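Local coordinates for protein putative thiosulfate sulfurtransferase YNJE (Escherichia coli, PDB 2WLR) that transfers sulfur from thiosulfate to cyanide, giving thiocyanate and sulfite, as a monomeric periplasmic enzyme built from rhodanese domains, at residues A4-Q16 and Q96-D108. Sequence-based numbering, arbitrary orientation.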
ATOM      1  N   ALA A   4      28.403 -24.805   0.989  1.00 36.14           N
ATOM      2  CA  ALA A   4      27.041 -24.193   1.088  1.00 35.46           C
ATOM      3  C   ALA A   4      26.845 -23.386   2.376  1.00 35.35           C
ATOM      4  O   ALA A   4      25.825 -22.714   2.534  1.00 34.48           O
ATOM      5  CB  ALA A   4      25.957 -25.268   0.968  1.00 35.38           C
ATOM      6  N   GLU A   5      27.814 -23.446   3.292  1.00 35.24           N
ATOM      7  CA  GLU A   5      27.742 -22.655   4.530  1.00 35.31           C
ATOM      8  C   GLU A   5      27.884 -21.157   4.262  1.00 34.46           C
ATOM      9  O   GLU A   5      28.361 -20.734   3.207  1.00 33.79           O
ATOM     10  CB  GLU A   5      28.823 -23.086   5.528  1.00 35.79           C
ATOM     11  CG  GLU A   5      28.464 -24.311   6.356  1.00 38.06           C
ATOM     12  CD  GLU A   5      29.555 -24.679   7.350  1.00 40.96           C
ATOM     13  OE1 GLU A   5      30.696 -24.172   7.213  1.00 43.57           O
ATOM     14  OE2 GLU A   5      29.268 -25.471   8.278  1.00 44.07           O
ATOM     15  N   LEU A   6      27.472 -20.363   5.244  1.00 33.47           N
ATOM     16  CA  LEU A   6      27.617 -18.914   5.179  1.00 32.75           C
ATOM     17  C   LEU A   6      29.087 -18.521   5.227  1.00 31.76           C
ATOM     18  O   LEU A   6      29.885 -19.177   5.907  1.00 32.34           O
ATOM     19  CB  LEU A   6      26.868 -18.256   6.344  1.00 32.70           C
ATOM     20  CG  LEU A   6      25.351 -18.453   6.355  1.00 32.62           C
ATOM     21  CD1 LEU A   6      24.775 -18.393   7.769  1.00 33.28           C
ATOM     22  CD2 LEU A   6      24.691 -17.433   5.444  1.00 33.00           C
ATOM     23  N   ALA A   7      29.442 -17.457   4.499  1.00 30.81           N
ATOM     24  CA  ALA A   7      30.764 -16.826   4.599  1.00 29.59           C
ATOM     25  C   ALA A   7      30.956 -16.276   6.020  1.00 28.41           C
ATOM     26  O   ALA A   7      30.108 -16.505   6.889  1.00 28.63           O
ATOM     27  CB  ALA A   7      30.892 -15.720   3.574  1.00 29.72           C
ATOM     28  N   LYS A   8      32.050 -15.554   6.277  1.00 27.16           N
ATOM     29  CA  LYS A   8      32.327 -15.130   7.654  1.00 25.86           C
ATOM     30  C   LYS A   8      31.300 -14.061   8.122  1.00 23.77           C
ATOM     31  O   LYS A   8      30.959 -13.155   7.348  1.00 22.15           O
ATOM     32  CB  LYS A   8      33.785 -14.664   7.829  1.00 26.84           C
ATOM     33  CG  LYS A   8      34.093 -13.254   7.393  1.00 29.39           C
ATOM     34  CD  LYS A   8      35.340 -12.689   8.096  1.00 32.37           C
ATOM     35  CE  LYS A   8      35.122 -11.213   8.457  1.00 33.84           C
ATOM     36  NZ  LYS A   8      34.217 -11.022   9.652  1.00 34.51           N
ATOM     37  N   PRO A   9      30.792 -14.184   9.364  1.00 22.07           N
ATOM     38  CA  PRO A   9      29.791 -13.211   9.847  1.00 21.10           C
ATOM     39  C   PRO A   9      30.319 -11.779   9.862  1.00 20.22           C
ATOM     40  O   PRO A   9      31.520 -11.559  10.037  1.00 20.53           O
ATOM     41  CB  PRO A   9      29.495 -13.662  11.278  1.00 21.55           C
ATOM     42  CG  PRO A   9      30.059 -15.061  11.402  1.00 22.12           C
ATOM     43  CD  PRO A   9      31.112 -15.206  10.377  1.00 22.48           C
ATOM     44  N   LEU A  10      29.425 -10.822   9.641  1.00 18.11           N
ATOM     45  CA  LEU A  10      29.787  -9.409   9.573  1.00 18.29           C
ATOM     46  C   LEU A  10      28.883  -8.618  10.489  1.00 15.91           C
ATOM     47  O   LEU A  10      27.676  -8.895  10.549  1.00 15.54           O
ATOM     48  CB  LEU A  10      29.595  -8.884   8.140  1.00 19.10           C
ATOM     49  CG  LEU A  10      30.540  -9.377   7.033  1.00 21.99           C
ATOM     50  CD1 LEU A  10      29.972  -9.024   5.670  1.00 23.08           C
ATOM     51  CD2 LEU A  10      31.940  -8.815   7.188  1.00 24.23           C
ATOM     52  N   THR A  11      29.437  -7.650  11.219  1.00 14.52           N
ATOM     53  CA  THR A  11      28.604  -6.678  11.916  1.00 14.68           C
ATOM     54  C   THR A  11      28.141  -5.647  10.910  1.00 14.17           C
ATOM     55  O   THR A  11      28.678  -5.570   9.787  1.00 12.94           O
ATOM     56  CB  THR A  11      29.365  -5.965  13.017  1.00 13.06           C
ATOM     57  OG1 THR A  11      30.451  -5.224  12.418  1.00 14.40           O
ATOM     58  CG2 THR A  11      29.862  -6.962  14.050  1.00 16.57           C
ATOM     59  N   LEU A  12      27.152  -4.841  11.283  1.00 13.63           N
ATOM     60  CA  LEU A  12      26.689  -3.796  10.409  1.00 13.75           C
ATOM     61  C   LEU A  12      27.831  -2.850  10.045  1.00 14.21           C
ATOM     62  O   LEU A  12      27.937  -2.435   8.913  1.00 13.45           O
ATOM     63  CB  LEU A  12      25.519  -3.011  11.005  1.00 13.91           C
ATOM     64  CG  LEU A  12      24.820  -2.011  10.066  1.00 14.28           C
ATOM     65  CD1 LEU A  12      24.189  -2.733   8.890  1.00 17.09           C
ATOM     66  CD2 LEU A  12      23.805  -1.164  10.834  1.00 16.30           C
ATOM     67  N   ASP A  13      28.652  -2.460  11.014  1.00 14.25           N
ATOM     68  CA  ASP A  13      29.758  -1.541  10.699  1.00 15.27           C
ATOM     69  C   ASP A  13      30.716  -2.156   9.695  1.00 14.60           C
ATOM     70  O   ASP A  13      31.204  -1.467   8.796  1.00 14.02           O
ATOM     71  CB  ASP A  13      30.554  -1.145  11.941  1.00 16.30           C
ATOM     72  CG  ASP A  13      31.660  -0.155  11.617  1.00 20.89           C
ATOM     73  OD1 ASP A  13      31.336   1.030  11.365  1.00 28.11           O
ATOM     74  OD2 ASP A  13      32.851  -0.562  11.580  1.00 27.76           O
ATOM     75  N   GLN A  14      31.036  -3.431   9.870  1.00 13.97           N
ATOM     76  CA  GLN A  14      31.884  -4.141   8.924  1.00 13.91           C
ATOM     77  C   GLN A  14      31.265  -4.196   7.541  1.00 14.09           C
ATOM     78  O   GLN A  14      31.918  -3.956   6.518  1.00 14.82           O
ATOM     79  CB  GLN A  14      32.188  -5.539   9.421  1.00 13.82           C
ATOM     80  CG  GLN A  14      33.122  -5.559  10.598  1.00 16.44           C
ATOM     81  CD  GLN A  14      33.327  -6.965  11.124  1.00 18.11           C
ATOM     82  OE1 GLN A  14      32.374  -7.710  11.343  1.00 18.20           O
ATOM     83  NE2 GLN A  14      34.590  -7.353  11.317  1.00 21.52           N
ATOM     84  N   LEU A  15      29.984  -4.515   7.511  1.00 13.74           N
ATOM     85  CA  LEU A  15      29.265  -4.557   6.259  1.00 13.21           C
ATOM     86  C   LEU A  15      29.330  -3.224   5.517  1.00 14.85           C
ATOM     87  O   LEU A  15      29.542  -3.188   4.299  1.00 15.18           O
ATOM     88  CB  LEU A  15      27.815  -4.962   6.542  1.00 12.73           C
ATOM     89  CG  LEU A  15      26.938  -5.198   5.311  1.00 11.88           C
ATOM     90  CD1 LEU A  15      27.340  -6.429   4.517  1.00 13.22           C
ATOM     91  CD2 LEU A  15      25.479  -5.323   5.752  1.00 13.44           C
ATOM     92  N   GLN A  16      29.132  -2.120   6.241  1.00 15.09           N
ATOM     93  CA  GLN A  16      29.178  -0.792   5.644  1.00 16.12           C
ATOM     94  C   GLN A  16      30.568  -0.449   5.120  1.00 16.62           C
ATOM     95  O   GLN A  16      30.703   0.138   4.040  1.00 18.79           O
ATOM     96  CB  GLN A  16      28.720   0.267   6.652  1.00 17.16           C
ATOM     97  CG  GLN A  16      27.204   0.235   6.910  1.00 19.60           C
ATOM     98  CD  GLN A  16      26.797   1.058   8.137  1.00 23.24           C
ATOM     99  OE1 GLN A  16      27.651   1.517   8.896  1.00 26.60           O
ATOM    100  NE2 GLN A  16      25.477   1.251   8.334  1.00 24.10           N
ATOM    101  N   GLN A  96      22.393 -18.273  -3.308  1.00 12.09           N
ATOM    102  CA  GLN A  96      23.542 -19.044  -3.825  1.00 13.91           C
ATOM    103  C   GLN A  96      23.256 -19.570  -5.228  1.00 14.47           C
ATOM    104  O   GLN A  96      24.072 -19.408  -6.130  1.00 14.50           O
ATOM    105  CB  GLN A  96      23.879 -20.218  -2.902  1.00 13.99           C
ATOM    106  CG  GLN A  96      24.510 -19.812  -1.578  1.00 16.38           C
ATOM    107  CD  GLN A  96      24.665 -20.976  -0.612  1.00 18.51           C
ATOM    108  OE1 GLN A  96      23.995 -22.005  -0.730  1.00 21.68           O
ATOM    109  NE2 GLN A  96      25.527 -20.804   0.368  1.00 21.31           N
ATOM    110  N   LYS A  97      22.083 -20.150  -5.414  1.00 15.38           N
ATOM    111  CA  LYS A  97      21.695 -20.692  -6.721  1.00 16.41           C
ATOM    112  C   LYS A  97      21.513 -19.573  -7.750  1.00 16.55           C
ATOM    113  O   LYS A  97      21.674 -19.807  -8.954  1.00 17.89           O
ATOM    114  CB  LYS A  97      20.450 -21.558  -6.585  1.00 16.75           C
ATOM    115  CG  LYS A  97      20.716 -22.868  -5.870  1.00 19.53           C
ATOM    116  CD  LYS A  97      19.423 -23.506  -5.384  1.00 22.29           C
ATOM    117  CE  LYS A  97      19.643 -24.742  -4.517  1.00 24.83           C
ATOM    118  NZ  LYS A  97      18.333 -25.319  -4.040  1.00 26.08           N
ATOM    119  N   ALA A  98      21.209 -18.357  -7.283  1.00 16.01           N
ATOM    120  CA  ALA A  98      21.122 -17.179  -8.154  1.00 16.52           C
ATOM    121  C   ALA A  98      22.485 -16.604  -8.544  1.00 16.99           C
ATOM    122  O   ALA A  98      22.554 -15.724  -9.370  1.00 18.50           O
ATOM    123  CB  ALA A  98      20.264 -16.081  -7.481  1.00 16.48           C
ATOM    124  N   GLY A  99      23.561 -17.057  -7.913  1.00 17.83           N
ATOM    125  CA  GLY A  99      24.894 -16.622  -8.291  1.00 18.63           C
ATOM    126  C   GLY A  99      25.646 -15.723  -7.322  1.00 19.17           C
ATOM    127  O   GLY A  99      26.797 -15.360  -7.592  1.00 20.63           O
ATOM    128  N   LEU A 100      25.038 -15.341  -6.200  1.00 18.75           N
ATOM    129  CA  LEU A 100      25.722 -14.429  -5.277  1.00 18.34           C
ATOM    130  C   LEU A 100      26.797 -15.203  -4.565  1.00 18.48           C
ATOM    131  O   LEU A 100      26.524 -16.298  -4.073  1.00 17.65           O
ATOM    132  CB  LEU A 100      24.758 -13.825  -4.256  1.00 18.85           C
ATOM    133  CG  LEU A 100      23.845 -12.768  -4.841  1.00 19.42           C
ATOM    134  CD1 LEU A 100      22.827 -13.419  -5.704  1.00 24.34           C
ATOM    135  CD2 LEU A 100      23.153 -11.916  -3.749  1.00 20.52           C
ATOM    136  N   THR A 101      28.008 -14.640  -4.505  1.00 18.70           N
ATOM    137  CA  THR A 101      29.183 -15.394  -4.021  1.00 19.01           C
ATOM    138  C   THR A 101      29.661 -15.064  -2.609  1.00 18.91           C
ATOM    139  O   THR A 101      30.549 -15.734  -2.088  1.00 19.26           O
ATOM    140  CB  THR A 101      30.373 -15.234  -5.001  1.00 18.83           C
ATOM    141  OG1 THR A 101      30.790 -13.880  -5.021  1.00 20.82           O
ATOM    142  CG2 THR A 101      29.962 -15.636  -6.424  1.00 19.66           C
ATOM    143  N   HIS A 102      29.066 -14.065  -1.965  1.00 18.07           N
ATOM    144  CA  HIS A 102      29.546 -13.648  -0.654  1.00 18.46           C
ATOM    145  C   HIS A 102      28.354 -13.403   0.270  1.00 17.28           C
ATOM    146  O   HIS A 102      27.928 -12.261   0.398  1.00 18.59           O
ATOM    147  CB  HIS A 102      30.367 -12.367  -0.804  1.00 19.15           C
ATOM    148  CG  HIS A 102      31.145 -12.005   0.418  1.00 22.56           C
ATOM    149  ND1 HIS A 102      30.741 -12.355   1.689  1.00 26.01           N
ATOM    150  CD2 HIS A 102      32.282 -11.285   0.567  1.00 24.62           C
ATOM    151  CE1 HIS A 102      31.613 -11.895   2.569  1.00 25.29           C
ATOM    152  NE2 HIS A 102      32.557 -11.243   1.916  1.00 26.70           N
ATOM    153  N   ILE A 103      27.839 -14.474   0.866  1.00 16.05           N
ATOM    154  CA  ILE A 103      26.612 -14.448   1.678  1.00 16.52           C
ATOM    155  C   ILE A 103      26.950 -14.817   3.102  1.00 16.87           C
ATOM    156  O   ILE A 103      27.391 -15.929   3.383  1.00 17.76           O
ATOM    157  CB  ILE A 103      25.557 -15.429   1.145  1.00 16.25           C
ATOM    158  CG1 ILE A 103      25.240 -15.140  -0.322  1.00 17.66           C
ATOM    159  CG2 ILE A 103      24.236 -15.359   1.979  1.00 14.89           C
ATOM    160  CD1 ILE A 103      24.351 -16.171  -0.955  1.00 19.46           C
ATOM    161  N   SER A 104      26.762 -13.857   4.008  1.00 16.87           N
ATOM    162  CA  SER A 104      27.064 -14.005   5.437  1.00 16.97           C
ATOM    163  C   SER A 104      25.808 -13.780   6.279  1.00 16.52           C
ATOM    164  O   SER A 104      24.758 -13.419   5.740  1.00 15.09           O
ATOM    165  CB  SER A 104      28.069 -12.938   5.852  1.00 17.47           C
ATOM    166  OG  SER A 104      29.284 -13.053   5.136  1.00 19.57           O
ATOM    167  N   ILE A 105      25.930 -13.997   7.578  1.00 16.07           N
ATOM    168  CA  ILE A 105      24.927 -13.545   8.543  1.00 16.12           C
ATOM    169  C   ILE A 105      25.332 -12.164   9.068  1.00 14.89           C
ATOM    170  O   ILE A 105      26.532 -11.855   9.199  1.00 14.41           O
ATOM    171  CB  ILE A 105      24.796 -14.543   9.693  1.00 16.86           C
ATOM    172  CG1 ILE A 105      23.556 -14.272  10.515  1.00 20.28           C
ATOM    173  CG2 ILE A 105      26.017 -14.497  10.602  1.00 21.22           C
ATOM    174  CD1 ILE A 105      23.103 -15.476  11.275  1.00 25.53           C
ATOM    175  N   LEU A 106      24.343 -11.305   9.311  1.00 12.74           N
ATOM    176  CA  LEU A 106      24.581 -10.012   9.936  1.00 12.01           C
ATOM    177  C   LEU A 106      24.572 -10.275  11.434  1.00 12.68           C
ATOM    178  O   LEU A 106      23.505 -10.515  12.020  1.00 12.98           O
ATOM    179  CB  LEU A 106      23.538  -8.975   9.506  1.00 11.57           C
ATOM    180  CG  LEU A 106      23.741  -7.566  10.067  1.00 13.04           C
ATOM    181  CD1 LEU A 106      25.014  -6.955   9.609  1.00 15.36           C
ATOM    182  CD2 LEU A 106      22.552  -6.683   9.645  1.00 13.71           C
ATOM    183  N   SER A 107      25.765 -10.313  12.040  1.00 14.23           N
ATOM    184  CA  SER A 107      25.923 -10.892  13.375  1.00 15.38           C
ATOM    185  C   SER A 107      25.225 -10.108  14.462  1.00 15.60           C
ATOM    186  O   SER A 107      24.669 -10.711  15.377  1.00 17.26           O
ATOM    187  CB  SER A 107      27.398 -11.076  13.761  1.00 16.27           C
ATOM    188  OG  SER A 107      28.117  -9.885  13.623  1.00 18.87           O
ATOM    189  N   ASP A 108      25.196  -8.788  14.320  1.00 14.80           N
ATOM    190  CA  ASP A 108      24.597  -7.913  15.331  1.00 13.86           C
ATOM    191  C   ASP A 108      23.201  -7.409  14.937  1.00 12.67           C
ATOM    192  O   ASP A 108      22.703  -6.463  15.522  1.00 11.45           O
ATOM    193  CB  ASP A 108      25.543  -6.744  15.731  1.00 13.73           C
ATOM    194  CG  ASP A 108      25.799  -5.741  14.608  1.00 15.27           C
ATOM    195  OD1 ASP A 108      25.546  -6.070  13.420  1.00 15.02           O
ATOM    196  OD2 ASP A 108      26.227  -4.601  14.917  1.00 18.28           O
TER
HETATM  197  O   HOH W   1      28.061 -15.748   8.425  1.00 25.43           O
HETATM  198  O   HOH W   2      28.046  -2.795  13.857  1.00 19.23           O
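Q96, in helix 85-97, extends its side chain to A4, where NE2 donates an almost straight bond (172°) to A4 O, 2.9 Å away, from above the carbonyl plane. Beyond the turn, I103 O accepts from A7 N at 2.8 Å. S104 OG, turned anti to its own carbonyl carbon (chi1 -61°), donates to K8 O at 2.8 Å. I105 O takes the N-H of L10 nearly head-on; I105 CG2 packs 3.6 Å from P9 CB, and a water joins I105 N to A7 O. L106 CD1 packs against L12 CB and L15 CD2, and L106 also touches A80 of strand 79-82. S107 N returns a bond to L10 O. D108 OD1 accepts the L12 N-H at 2.9 Å from the syn side, tilted from the carboxylate plane, OD2 being held by R115 and a water shared with D13 N. Replacing D108 with an alanine removes the carboxylate, and would probably leave L12 N without this acceptor and R115 without this salt-bridge partner. As an example of a loop paired with an edge strand, residues 4-16 follow strand 103-105 of the first rhodanese domain's parallel sheet, with one beta bridge, L10 to L106, before the T11–Q14 capping box starts helix 12-17.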